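Local coordinates for protein hydroxylase (Rhodococcus sp., PDB 2OR0) that is a putative flavin-dependent hydroxylase of the acyl-CoA dehydrogenase family, probably binding FAD and inserting one atom of molecular oxygen into a substrate not yet identified, at residues 30-33 / 34-38; 47-50 / 51-55; 110-113 / 114-118; 223-227 / 228-232; 385-388 / 389-392. One frame throughout, in Å; residues are numbered along the deposited sequence.

Contact 1 (30-33 / 34-38); sequences EVVA and EEIRG
Two torsions join V32 to I36 one helical turn on: CG2 of V32 lies between its own backbone N and carbonyl carbon (chi1 -67° to CG1), while CG1 of I36 stands beside the backbone N and its chain then runs on extended (chi2 171°), carrying CD1 to V32 CG2 at 3.9 Å. The two side chains meet obliquely through these methyls, and I36 CG1 also rests against V32 O. V32 sits at a helix-to-helix corner: it is the first residue to leave the helical conformation of 24-31 and, at the same time, the N-cap of helix 33-46. Its carbonyl receives I36 N at 2.9 Å, and A33 O receives R37 N at 3.0 Å, the first i to i+4 bonds of the new helix. L56 of helix 51-60 touches both V32 and I36, and L91 of helix 78-91 packs on A33, I36 and R37. On the outer surface R37 folds its guanidinium back along the helix, so that A33 O lies 3.8 Å above the centre of one face and NH1 comes 3.8 Å from A33 CB. E35 crosses V32 at about a right angle and brings OE2 4.0 Å from V32 CG1.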
loop_
_atom_site.group_PDB
_atom_site.type_symbol
_atom_site.label_atom_id
_atom_site.label_comp_id
_atom_site.label_asym_id
_atom_site.label_seq_id
_atom_site.Cartn_x
_atom_site.Cartn_y
_atom_site.Cartn_z
ATOM N N GLU A 30 -12.543 -13.993 -4.756
ATOM C CA GLU A 30 -12.693 -14.705 -6.027
ATOM C C GLU A 30 -14.174 -14.867 -6.325
ATOM O O GLU A 30 -14.598 -14.719 -7.469
ATOM C CB GLU A 30 -11.980 -16.067 -5.995
ATOM C CG GLU A 30 -10.427 -16.011 -6.167
ATOM C CD GLU A 30 -9.695 -17.338 -5.788
ATOM O OE1 GLU A 30 -10.297 -18.449 -5.912
ATOM O OE2 GLU A 30 -8.505 -17.268 -5.367
ATOM N N VAL A 31 -14.956 -15.133 -5.273
ATOM C CA VAL A 31 -16.402 -15.285 -5.375
ATOM C C VAL A 31 -17.079 -14.005 -5.872
ATOM O O VAL A 31 -17.986 -14.068 -6.701
ATOM C CB VAL A 31 -17.026 -15.795 -4.042
ATOM C CG1 VAL A 31 -18.549 -15.635 -4.035
ATOM C CG2 VAL A 31 -16.656 -17.277 -3.789
ATOM N N VAL A 32 -16.637 -12.844 -5.385
ATOM C CA VAL A 32 -17.228 -11.576 -5.828
ATOM C C VAL A 32 -16.431 -10.855 -6.908
ATOM O O VAL A 32 -16.632 -9.663 -7.118
ATOM C CB VAL A 32 -17.523 -10.622 -4.649
ATOM C CG1 VAL A 32 -18.631 -11.211 -3.779
ATOM C CG2 VAL A 32 -16.254 -10.342 -3.818
ATOM N N ALA A 33 -15.542 -11.584 -7.589
ATOM C CA ALA A 33 -14.651 -11.023 -8.612
ATOM C C ALA A 33 -15.397 -10.215 -9.659
ATOM O O ALA A 33 -14.970 -9.111 -10.020
ATOM C CB ALA A 33 -13.832 -12.126 -9.292
ATOM N N GLU A 34 -16.510 -10.769 -10.143
ATOM C CA GLU A 34 -17.276 -10.125 -11.197
ATOM C C GLU A 34 -17.966 -8.871 -10.668
ATOM O O GLU A 34 -18.118 -7.903 -11.405
ATOM C CB GLU A 34 -18.300 -11.096 -11.800
ATOM C CG GLU A 34 -19.244 -11.729 -10.748
ATOM C CD GLU A 34 -18.897 -13.183 -10.372
ATOM O OE1 GLU A 34 -17.855 -13.443 -9.698
ATOM O OE2 GLU A 34 -19.709 -14.067 -10.754
ATOM N N GLU A 35 -18.358 -8.887 -9.388
ATOM C CA GLU A 35 -18.976 -7.715 -8.748
ATOM C C GLU A 35 -17.942 -6.602 -8.561
ATOM O O GLU A 35 -18.252 -5.431 -8.730
ATOM C CB GLU A 35 -19.620 -8.069 -7.401
ATOM C CG GLU A 35 -20.968 -8.836 -7.488
ATOM C CD GLU A 35 -20.807 -10.361 -7.376
ATOM O OE1 GLU A 35 -19.994 -10.943 -8.120
ATOM O OE2 GLU A 35 -21.493 -10.987 -6.529
ATOM N N ILE A 36 -16.716 -6.984 -8.206
ATOM C CA ILE A 36 -15.625 -6.029 -8.051
ATOM C C ILE A 36 -15.286 -5.345 -9.395
ATOM O O ILE A 36 -15.193 -4.110 -9.466
ATOM C CB ILE A 36 -14.391 -6.683 -7.400
ATOM C CG1 ILE A 36 -14.699 -6.994 -5.932
ATOM C CG2 ILE A 36 -13.155 -5.758 -7.507
ATOM C CD1 ILE A 36 -13.649 -7.835 -5.217
ATOM N N ARG A 37 -15.122 -6.147 -10.447
ATOM C CA ARG A 37 -14.889 -5.618 -11.786
ATOM C C ARG A 37 -16.075 -4.742 -12.188
ATOM O O ARG A 37 -15.899 -3.722 -12.842
ATOM C CB ARG A 37 -14.643 -6.749 -12.808
ATOM C CG ARG A 37 -13.333 -7.512 -12.560
ATOM C CD ARG A 37 -12.994 -8.479 -13.687
ATOM N NE ARG A 37 -14.037 -9.498 -13.806
ATOM C CZ ARG A 37 -13.939 -10.759 -13.372
ATOM N NH1 ARG A 37 -12.822 -11.207 -12.794
ATOM N NH2 ARG A 37 -14.978 -11.582 -13.531
ATOM N N GLY A 38 -17.268 -5.136 -11.744
ATOM C CA GLY A 38 -18.504 -4.417 -12.019
ATOM C C GLY A 38 -18.592 -3.001 -11.456
ATOM O O GLY A 38 -19.341 -2.188 -11.993
#

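Contact 2 (47-50 / 51-55); sequences CRLT and DAAAG
The guanidinium of R48 meets D51 at its edge: OD1 lies within 2° of the guanidinium plane as seen from NH1, and D51 N is also near that plane. The guanidinium and carboxylate planes are 63° apart, and NH1 meets OD1 from above the carboxylate plane. This salt bridge is single-oxygen, with NH1 to D51 OD1 at 3.2 Å and a weak second bond from NH2 to the same OD1 at 3.3 Å. R48 gets there with an extended chain, and its NE also has a long, weak ion pair with D159. Between these charged residues, T50 is the N-cap of helix 51-60. Its OG1, set between the backbone N and carbonyl carbon (chi1 70°), accepts from A53 N at 2.9 Å, while T50 O takes A54 N at 3.0 Å. Q39 NE2 of helix 33-46 is also hydrogen-bonded to T50 OG1 and is its strongest polar partner, and S43 OG bonds T50 N, tying the cap to the preceding helix. L49 turns inward, its CD2 4.2 Å from A53 CB, and packs on helix 93-102. One oxygen of D51 thus takes both R48 nitrogens, and an acidic residue in the first turn probably suits the positive helix end.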
loop_
_atom_site.group_PDB
_atom_site.type_symbol
_atom_site.label_atom_id
_atom_site.label_comp_id
_atom_site.label_asym_id
_atom_site.label_seq_id
_atom_site.Cartn_x
_atom_site.Cartn_y
_atom_site.Cartn_z
ATOM N N CYS A 47 -14.069 9.260 -8.948
ATOM C CA CYS A 47 -12.799 9.470 -8.229
ATOM C C CYS A 47 -12.888 9.096 -6.761
ATOM O O CYS A 47 -12.354 9.801 -5.900
ATOM C CB CYS A 47 -12.292 10.921 -8.366
ATOM S SG CYS A 47 -11.983 11.367 -10.057
ATOM N N ARG A 48 -13.546 7.974 -6.485
ATOM C CA ARG A 48 -13.883 7.567 -5.128
ATOM C C ARG A 48 -14.494 6.186 -5.260
ATOM O O ARG A 48 -15.322 5.972 -6.132
ATOM C CB ARG A 48 -14.923 8.566 -4.562
ATOM C CG ARG A 48 -15.676 8.138 -3.310
ATOM C CD ARG A 48 -17.029 8.870 -3.201
ATOM N NE ARG A 48 -17.624 8.758 -1.861
ATOM C CZ ARG A 48 -18.327 7.718 -1.411
ATOM N NH1 ARG A 48 -18.547 6.640 -2.176
ATOM N NH2 ARG A 48 -18.811 7.756 -0.162
ATOM N N LEU A 49 -14.085 5.236 -4.427
ATOM C CA LEU A 49 -14.718 3.919 -4.456
ATOM C C LEU A 49 -16.206 4.088 -4.202
ATOM O O LEU A 49 -16.599 4.762 -3.247
ATOM C CB LEU A 49 -14.133 2.968 -3.398
ATOM C CG LEU A 49 -12.699 2.449 -3.509
ATOM C CD1 LEU A 49 -12.317 1.611 -2.318
ATOM C CD2 LEU A 49 -12.483 1.644 -4.801
ATOM N N THR A 50 -17.030 3.499 -5.062
ATOM C CA THR A 50 -18.466 3.463 -4.815
ATOM C C THR A 50 -18.707 2.767 -3.460
ATOM O O THR A 50 -17.837 2.049 -2.956
ATOM C CB THR A 50 -19.237 2.688 -5.927
ATOM O OG1 THR A 50 -18.930 1.296 -5.827
ATOM C CG2 THR A 50 -18.871 3.178 -7.331
ATOM N N ASP A 51 -19.877 2.985 -2.866
ATOM C CA ASP A 51 -20.234 2.313 -1.614
ATOM C C ASP A 51 -20.255 0.793 -1.812
ATOM O O ASP A 51 -19.754 0.031 -0.959
ATOM C CB ASP A 51 -21.575 2.825 -1.078
ATOM C CG ASP A 51 -21.489 4.254 -0.484
ATOM O OD1 ASP A 51 -20.369 4.793 -0.221
ATOM O OD2 ASP A 51 -22.585 4.835 -0.278
ATOM N N ALA A 52 -20.793 0.348 -2.947
ATOM C CA ALA A 52 -20.740 -1.073 -3.284
ATOM C C ALA A 52 -19.304 -1.617 -3.394
ATOM O O ALA A 52 -19.040 -2.706 -2.916
ATOM C CB ALA A 52 -21.574 -1.394 -4.551
ATOM N N ALA A 53 -18.376 -0.853 -3.985
ATOM C CA ALA A 53 -16.973 -1.296 -4.079
ATOM C C ALA A 53 -16.309 -1.405 -2.710
ATOM O O ALA A 53 -15.616 -2.380 -2.442
ATOM C CB ALA A 53 -16.145 -0.388 -5.016
ATOM N N ALA A 54 -16.514 -0.395 -1.858
ATOM C CA ALA A 54 -15.995 -0.404 -0.491
ATOM C C ALA A 54 -16.614 -1.549 0.309
ATOM O O ALA A 54 -15.920 -2.209 1.102
ATOM C CB ALA A 54 -16.269 0.915 0.196
ATOM N N GLY A 55 -17.906 -1.776 0.081
ATOM C CA GLY A 55 -18.684 -2.848 0.731
ATOM C C GLY A 55 -18.161 -4.243 0.441
ATOM O O GLY A 55 -18.062 -5.077 1.348
#

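Contact 3 (110-113 / 114-118); sequences AFAD and PQVQE
Q117 points its side chain back across the turn at the loop before it, and D113 turns its carboxylate forward over the first turn of helix 114-121. The extended Q117 chain, CG beside the backbone N (chi1 -52°), delivers NE2 to two carbonyls. It donates to A112 O at 2.8 Å, with the acceptor close to the plane of the amide, and more weakly to A110 O at 2.9 Å. R241 NH1 is another donor to A110 O. D113 is the N-cap residue: its CG, trans to the backbone N (chi1 -163°), swings OD1 to Q115 N at 2.8 Å, where the anti lone pair is used. The D113 and P114 side chains cross at about a right angle, with P114 CD 3.5 Å from D113 CG. A water donates to both D113 OD1 and OE1 of the extended Q115 side chain. On the inner side V116 CG1 meets A112 CB at 3.8 Å and lies still closer to D113 O, and L109 of helix 105-109 touches V116 and Q117. P114, the first helix residue, has no N-H; the D113 cap takes that of Q115, its charge probably favourable there, while the buried glutamine amide satisfies loop carbonyls.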
loop_
_atom_site.group_PDB
_atom_site.type_symbol
_atom_site.label_atom_id
_atom_site.label_comp_id
_atom_site.label_asym_id
_atom_site.label_seq_id
_atom_site.Cartn_x
_atom_site.Cartn_y
_atom_site.Cartn_z
ATOM N N ALA A 110 -1.823 -2.364 16.028
ATOM C CA ALA A 110 -1.694 -3.539 16.880
ATOM C C ALA A 110 -0.737 -3.251 17.998
ATOM O O ALA A 110 -0.924 -3.759 19.091
ATOM C CB ALA A 110 -1.243 -4.763 16.093
ATOM N N PHE A 111 0.275 -2.429 17.730
ATOM C CA PHE A 111 1.212 -2.027 18.774
ATOM C C PHE A 111 1.072 -0.564 19.221
ATOM O O PHE A 111 1.987 -0.003 19.832
ATOM C CB PHE A 111 2.681 -2.416 18.466
ATOM C CG PHE A 111 3.225 -1.899 17.142
ATOM C CD1 PHE A 111 3.898 -0.665 17.072
ATOM C CD2 PHE A 111 3.122 -2.671 15.985
ATOM C CE1 PHE A 111 4.437 -0.208 15.894
ATOM C CE2 PHE A 111 3.652 -2.211 14.763
ATOM C CZ PHE A 111 4.311 -0.976 14.720
ATOM N N ALA A 112 -0.075 0.035 18.909
ATOM C CA ALA A 112 -0.470 1.308 19.536
ATOM C C ALA A 112 -1.122 1.009 20.906
ATOM O O ALA A 112 -1.505 -0.142 21.190
ATOM C CB ALA A 112 -1.436 2.096 18.638
ATOM N N ASP A 113 -1.246 2.046 21.737
ATOM C CA ASP A 113 -1.893 1.933 23.049
ATOM C C ASP A 113 -3.187 1.156 22.995
ATOM O O ASP A 113 -4.048 1.417 22.138
ATOM C CB ASP A 113 -2.155 3.311 23.653
ATOM C CG ASP A 113 -2.422 3.250 25.150
ATOM O OD1 ASP A 113 -3.546 2.865 25.531
ATOM O OD2 ASP A 113 -1.500 3.593 25.926
ATOM N N PRO A 114 -3.351 0.193 23.926
ATOM C CA PRO A 114 -4.590 -0.589 23.920
ATOM C C PRO A 114 -5.857 0.274 23.948
ATOM O O PRO A 114 -6.899 -0.150 23.453
ATOM C CB PRO A 114 -4.478 -1.473 25.186
ATOM C CG PRO A 114 -3.021 -1.585 25.451
ATOM C CD PRO A 114 -2.409 -0.244 24.981
ATOM N N GLN A 115 -5.775 1.475 24.510
ATOM C CA GLN A 115 -6.966 2.322 24.568
ATOM C C GLN A 115 -7.462 2.804 23.188
ATOM O O GLN A 115 -8.675 2.887 22.952
ATOM C CB GLN A 115 -6.768 3.503 25.518
ATOM C CG GLN A 115 -8.065 4.248 25.839
ATOM C CD GLN A 115 -7.857 5.399 26.815
ATOM O OE1 GLN A 115 -6.761 5.597 27.345
ATOM N NE2 GLN A 115 -8.914 6.171 27.048
ATOM N N VAL A 116 -6.532 3.131 22.288
ATOM C CA VAL A 116 -6.944 3.618 20.973
ATOM C C VAL A 116 -7.473 2.465 20.103
ATOM O O VAL A 116 -8.401 2.652 19.305
ATOM C CB VAL A 116 -5.852 4.506 20.305
ATOM C CG1 VAL A 116 -4.590 3.719 19.998
ATOM C CG2 VAL A 116 -6.405 5.247 19.048
ATOM N N GLN A 117 -6.915 1.264 20.295
ATOM C CA GLN A 117 -7.379 0.089 19.553
ATOM C C GLN A 117 -8.842 -0.172 19.907
ATOM O O GLN A 117 -9.648 -0.525 19.047
ATOM C CB GLN A 117 -6.532 -1.159 19.874
ATOM C CG GLN A 117 -5.020 -1.000 19.735
ATOM C CD GLN A 117 -4.288 -2.333 19.819
ATOM O OE1 GLN A 117 -4.785 -3.355 19.339
ATOM N NE2 GLN A 117 -3.106 -2.328 20.414
ATOM N N GLU A 118 -9.167 0.019 21.188
ATOM C CA GLU A 118 -10.526 -0.157 21.701
ATOM C C GLU A 118 -11.437 0.949 21.158
ATOM O O GLU A 118 -12.564 0.686 20.735
ATOM C CB GLU A 118 -10.485 -0.182 23.246
ATOM C CG GLU A 118 -11.818 -0.440 23.977
ATOM C CD GLU A 118 -12.592 -1.674 23.471
ATOM O OE1 GLU A 118 -11.964 -2.707 23.137
ATOM O OE2 GLU A 118 -13.847 -1.608 23.426
HETATM O O HOH W 1 -4.431 4.581 27.626
#

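Contact 4 (223-227 / 228-232); sequences RTLNA and AKVMD
N226 meets the start of helix 227-232 through two weak capping bonds. It is the last residue of strand 224-226 and the N-cap of the helix; with CG trans to the backbone N (chi1 177°), its OD1 comes close to the first turn and accepts weakly from A228 N at 3.0 Å and from K229 N at 3.5 Å. Two backbone bonds carry the helix on: V230 N to N226 O at 3.0 Å, lying in the carbonyl plane, and M231 N to A227 O at 3.1 Å. Residue 231 is a selenomethionine.

Among apolar contacts, V230 CG2 lies 3.8 Å from L225 CB, the two side chains crossing at about a right angle, and V230 also rests on H184 of strand 182-188 and on Y250. The extended K229 chain likewise crosses N226 at about a right angle, its CG 3.7 Å from N226 CG, so that methylenes cover the amide. The axes of strand and helix lie 6.8 Å apart at closest, their directions 63° apart.

Polar ends meet through water, which accepts from N226 ND2 at 3.2 Å and, weakly, from K229 NZ; the stronger partner of that amine is E238, in a salt bridge. An acetate, probably from the crystallisation liquor, also approaches the N226 side chain. The amide is thus divided by function: its oxygen caps the helix weakly, while its nitrogen donates to the water.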
loop_
_atom_site.group_PDB
_atom_site.type_symbol
_atom_site.label_atom_id
_atom_site.label_comp_id
_atom_site.label_asym_id
_atom_site.label_seq_id
_atom_site.Cartn_x
_atom_site.Cartn_y
_atom_site.Cartn_z
ATOM N N ARG A 223 -2.917 8.378 21.879
ATOM C CA ARG A 223 -3.272 8.275 20.451
ATOM C C ARG A 223 -2.105 8.615 19.536
ATOM O O ARG A 223 -2.294 8.923 18.363
ATOM C CB ARG A 223 -4.463 9.174 20.116
ATOM C CG ARG A 223 -5.783 8.615 20.589
ATOM C CD ARG A 223 -6.877 9.502 20.118
ATOM N NE ARG A 223 -8.171 9.157 20.679
ATOM C CZ ARG A 223 -9.245 9.951 20.608
ATOM N NH1 ARG A 223 -9.167 11.144 20.003
ATOM N NH2 ARG A 223 -10.402 9.549 21.134
ATOM N N THR A 224 -0.896 8.550 20.075
ATOM C CA THR A 224 0.299 8.827 19.311
ATOM C C THR A 224 1.316 7.692 19.459
ATOM O O THR A 224 1.269 6.925 20.435
ATOM C CB THR A 224 0.957 10.185 19.706
ATOM O OG1 THR A 224 1.738 10.036 20.888
ATOM C CG2 THR A 224 -0.079 11.274 19.936
ATOM N N LEU A 225 2.197 7.576 18.471
ATOM C CA LEU A 225 3.432 6.816 18.590
ATOM C C LEU A 225 4.563 7.707 18.120
ATOM O O LEU A 225 4.370 8.571 17.264
ATOM C CB LEU A 225 3.399 5.540 17.739
ATOM C CG LEU A 225 2.375 4.470 18.148
ATOM C CD1 LEU A 225 2.138 3.389 17.068
ATOM C CD2 LEU A 225 2.750 3.825 19.528
ATOM N N ASN A 226 5.735 7.509 18.699
ATOM C CA ASN A 226 6.936 8.141 18.237
ATOM C C ASN A 226 7.358 7.463 16.902
ATOM O O ASN A 226 7.616 6.246 16.875
ATOM C CB ASN A 226 7.980 7.972 19.341
ATOM C CG ASN A 226 9.312 8.520 18.992
ATOM O OD1 ASN A 226 9.698 8.605 17.817
ATOM N ND2 ASN A 226 10.061 8.899 20.021
ATOM N N ALA A 227 7.424 8.238 15.812
ATOM C CA ALA A 227 7.713 7.684 14.468
ATOM C C ALA A 227 9.072 7.011 14.352
ATOM O O ALA A 227 9.189 6.024 13.638
ATOM C CB ALA A 227 7.570 8.749 13.365
ATOM N N ALA A 228 10.093 7.552 15.015
ATOM C CA ALA A 228 11.423 6.922 14.993
ATOM C C ALA A 228 11.441 5.559 15.710
ATOM O O ALA A 228 12.118 4.629 15.269
ATOM C CB ALA A 228 12.493 7.846 15.559
ATOM N N LYS A 229 10.677 5.445 16.798
ATOM C CA LYS A 229 10.519 4.174 17.496
ATOM C C LYS A 229 9.723 3.158 16.673
ATOM O O LYS A 229 9.950 1.965 16.780
ATOM C CB LYS A 229 9.835 4.392 18.856
ATOM C CG LYS A 229 10.711 5.157 19.874
ATOM C CD LYS A 229 10.040 5.135 21.273
ATOM C CE LYS A 229 10.993 5.669 22.332
ATOM N NZ LYS A 229 10.301 5.720 23.654
ATOM N N VAL A 230 8.773 3.633 15.871
ATOM C CA VAL A 230 8.022 2.751 14.983
ATOM C C VAL A 230 8.995 2.154 13.949
ATOM O O VAL A 230 9.047 0.928 13.770
ATOM C CB VAL A 230 6.869 3.499 14.288
ATOM C CG1 VAL A 230 6.240 2.649 13.192
ATOM C CG2 VAL A 230 5.827 3.955 15.311
HETATM N N MSE A 231 9.775 3.028 13.309
HETATM C CA MSE A 231 10.756 2.653 12.286
HETATM C C MSE A 231 11.803 1.681 12.810
HETATM O O MSE A 231 12.103 0.672 12.152
HETATM C CB MSE A 231 11.475 3.898 11.724
HETATM C CG MSE A 231 12.302 3.637 10.415
HETATM SE SE MSE A 231 11.171 2.917 8.945
HETATM C CE MSE A 231 9.896 4.419 8.833
ATOM N N ASP A 232 12.378 1.975 13.977
ATOM C CA ASP A 232 13.557 1.208 14.414
ATOM C C ASP A 232 13.292 0.023 15.317
ATOM O O ASP A 232 14.220 -0.652 15.741
ATOM C CB ASP A 232 14.649 2.118 14.983
ATOM C CG ASP A 232 14.253 2.787 16.296
ATOM O OD1 ASP A 232 13.336 2.305 16.995
ATOM O OD2 ASP A 232 14.872 3.827 16.624
HETATM O O HOH W 2 8.592 8.463 22.883
#

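Contact 5 (385-388 / 389-392); sequences VHVP and GPTN. With ACT (acetate ion), chain F.
The start of helix 389-399, which follows a short 3-10 turn and the proline-bearing loop after helix 370-381, is closed by a backbone bond from N392 N to P388 O at 3.0 Å, nearly straight on the acceptor carbonyl. This is the firm side of the contact. N392 CB and CG lean against that same oxygen, and P388 packs on I342 of helix 331-356, as does the buried T391. V387 adds a looser apolar touch, its CG1, trans to the backbone N (chi1 173°), reaching P390 CD at 4.0 Å. Between V387 and T391 a water takes the place of direct contact: it donates to V387 O at 2.6 Å and bonds T391 OG1 at 2.7 Å.

The outer side, by contrast, is occupied by an acetate ion, probably from the crystallisation liquor. V387 CG1 and the ring of P388 lie beside it, with P388 CD 3.1 Å from acetate OXT. G389 and P390 are exposed. The N-H of a residue in the first turn of a helix has no acceptor within that helix, and here the anion supplies one, which the positive helix end probably favours: G389 N donates to acetate O at 3.0 Å with an N-H...O angle of 139°.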
loop_
_atom_site.group_PDB
_atom_site.type_symbol
_atom_site.label_atom_id
_atom_site.label_comp_id
_atom_site.label_asym_id
_atom_site.label_seq_id
_atom_site.Cartn_x
_atom_site.Cartn_y
_atom_site.Cartn_z
ATOM N N VAL A 385 7.392 5.577 -1.332
ATOM C CA VAL A 385 8.073 4.297 -1.066
ATOM C C VAL A 385 8.705 3.687 -2.314
ATOM O O VAL A 385 9.425 2.689 -2.208
ATOM C CB VAL A 385 7.212 3.217 -0.324
ATOM C CG1 VAL A 385 6.745 3.731 1.025
ATOM C CG2 VAL A 385 6.035 2.771 -1.168
ATOM N N HIS A 386 8.475 4.301 -3.476
ATOM C CA HIS A 386 9.150 3.870 -4.691
ATOM C C HIS A 386 10.328 4.707 -5.145
ATOM O O HIS A 386 10.959 4.341 -6.136
ATOM C CB HIS A 386 8.139 3.661 -5.825
ATOM C CG HIS A 386 7.081 2.663 -5.478
ATOM N ND1 HIS A 386 5.737 2.900 -5.653
ATOM C CD2 HIS A 386 7.177 1.444 -4.897
ATOM C CE1 HIS A 386 5.052 1.854 -5.226
ATOM N NE2 HIS A 386 5.907 0.961 -4.757
ATOM N N VAL A 387 10.652 5.806 -4.444
ATOM C CA VAL A 387 11.844 6.586 -4.805
ATOM C C VAL A 387 13.042 5.654 -4.603
ATOM O O VAL A 387 13.187 5.096 -3.516
ATOM C CB VAL A 387 11.984 7.937 -3.988
ATOM C CG1 VAL A 387 13.334 8.648 -4.254
ATOM C CG2 VAL A 387 10.803 8.897 -4.301
ATOM N N PRO A 388 13.856 5.426 -5.667
ATOM C CA PRO A 388 14.941 4.459 -5.615
ATOM C C PRO A 388 16.349 4.915 -5.200
ATOM O O PRO A 388 17.085 4.116 -4.630
ATOM C CB PRO A 388 14.983 3.942 -7.071
ATOM C CG PRO A 388 14.692 5.208 -7.883
ATOM C CD PRO A 388 13.694 5.987 -7.039
ATOM N N GLY A 389 16.747 6.150 -5.525
ATOM C CA GLY A 389 18.165 6.509 -5.482
ATOM C C GLY A 389 18.838 6.328 -4.110
ATOM O O GLY A 389 19.787 5.570 -3.991
ATOM N N PRO A 390 18.347 7.036 -3.084
ATOM C CA PRO A 390 18.952 7.015 -1.733
ATOM C C PRO A 390 19.045 5.589 -1.140
ATOM O O PRO A 390 20.041 5.252 -0.540
ATOM C CB PRO A 390 17.987 7.865 -0.912
ATOM C CG PRO A 390 17.340 8.815 -1.981
ATOM C CD PRO A 390 17.158 7.909 -3.146
ATOM N N THR A 391 18.002 4.783 -1.321
ATOM C CA THR A 391 18.001 3.412 -0.815
ATOM C C THR A 391 18.997 2.522 -1.572
ATOM O O THR A 391 19.677 1.685 -0.963
ATOM C CB THR A 391 16.607 2.829 -0.899
ATOM O OG1 THR A 391 15.741 3.673 -0.145
ATOM C CG2 THR A 391 16.551 1.386 -0.341
ATOM N N ASN A 392 19.093 2.698 -2.893
ATOM C CA ASN A 392 20.046 1.913 -3.662
ATOM C C ASN A 392 21.439 2.240 -3.187
ATOM O O ASN A 392 22.254 1.338 -2.945
ATOM C CB ASN A 392 19.911 2.165 -5.159
ATOM C CG ASN A 392 18.723 1.424 -5.806
ATOM O OD1 ASN A 392 18.232 1.842 -6.865
ATOM N ND2 ASN A 392 18.272 0.354 -5.207
HETATM C C ACT F . 15.456 8.807 -7.575
HETATM O O ACT F . 15.988 8.898 -6.495
HETATM O OXT ACT F . 14.209 9.037 -7.535
HETATM C CH3 ACT F . 16.240 8.498 -8.817
HETATM O O HOH W 3 15.077 5.632 -1.832
#

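In the fold
All five contacts lie in series along the chain; none nests in or crosses another, and each is a tight local turn at the start of a helix. Contact 1 joins helices 24-31 and 33-46, and contact 2 the latter to helix 51-60; their centres are 13 Å apart on the same side of the chain's centre. Contact 3 opens helix 114-121, and contact 4 leads from the mixed sheet into helix 227-232. These two touch: V116 CG2 packs on R223 CG at 3.8 Å, and L225 CD2 lies by F111 O, bringing the 110-118 turn against residues 223-225. Contact 5, opening helix 389-399, lies across the chain's centre from contacts 1 and 2.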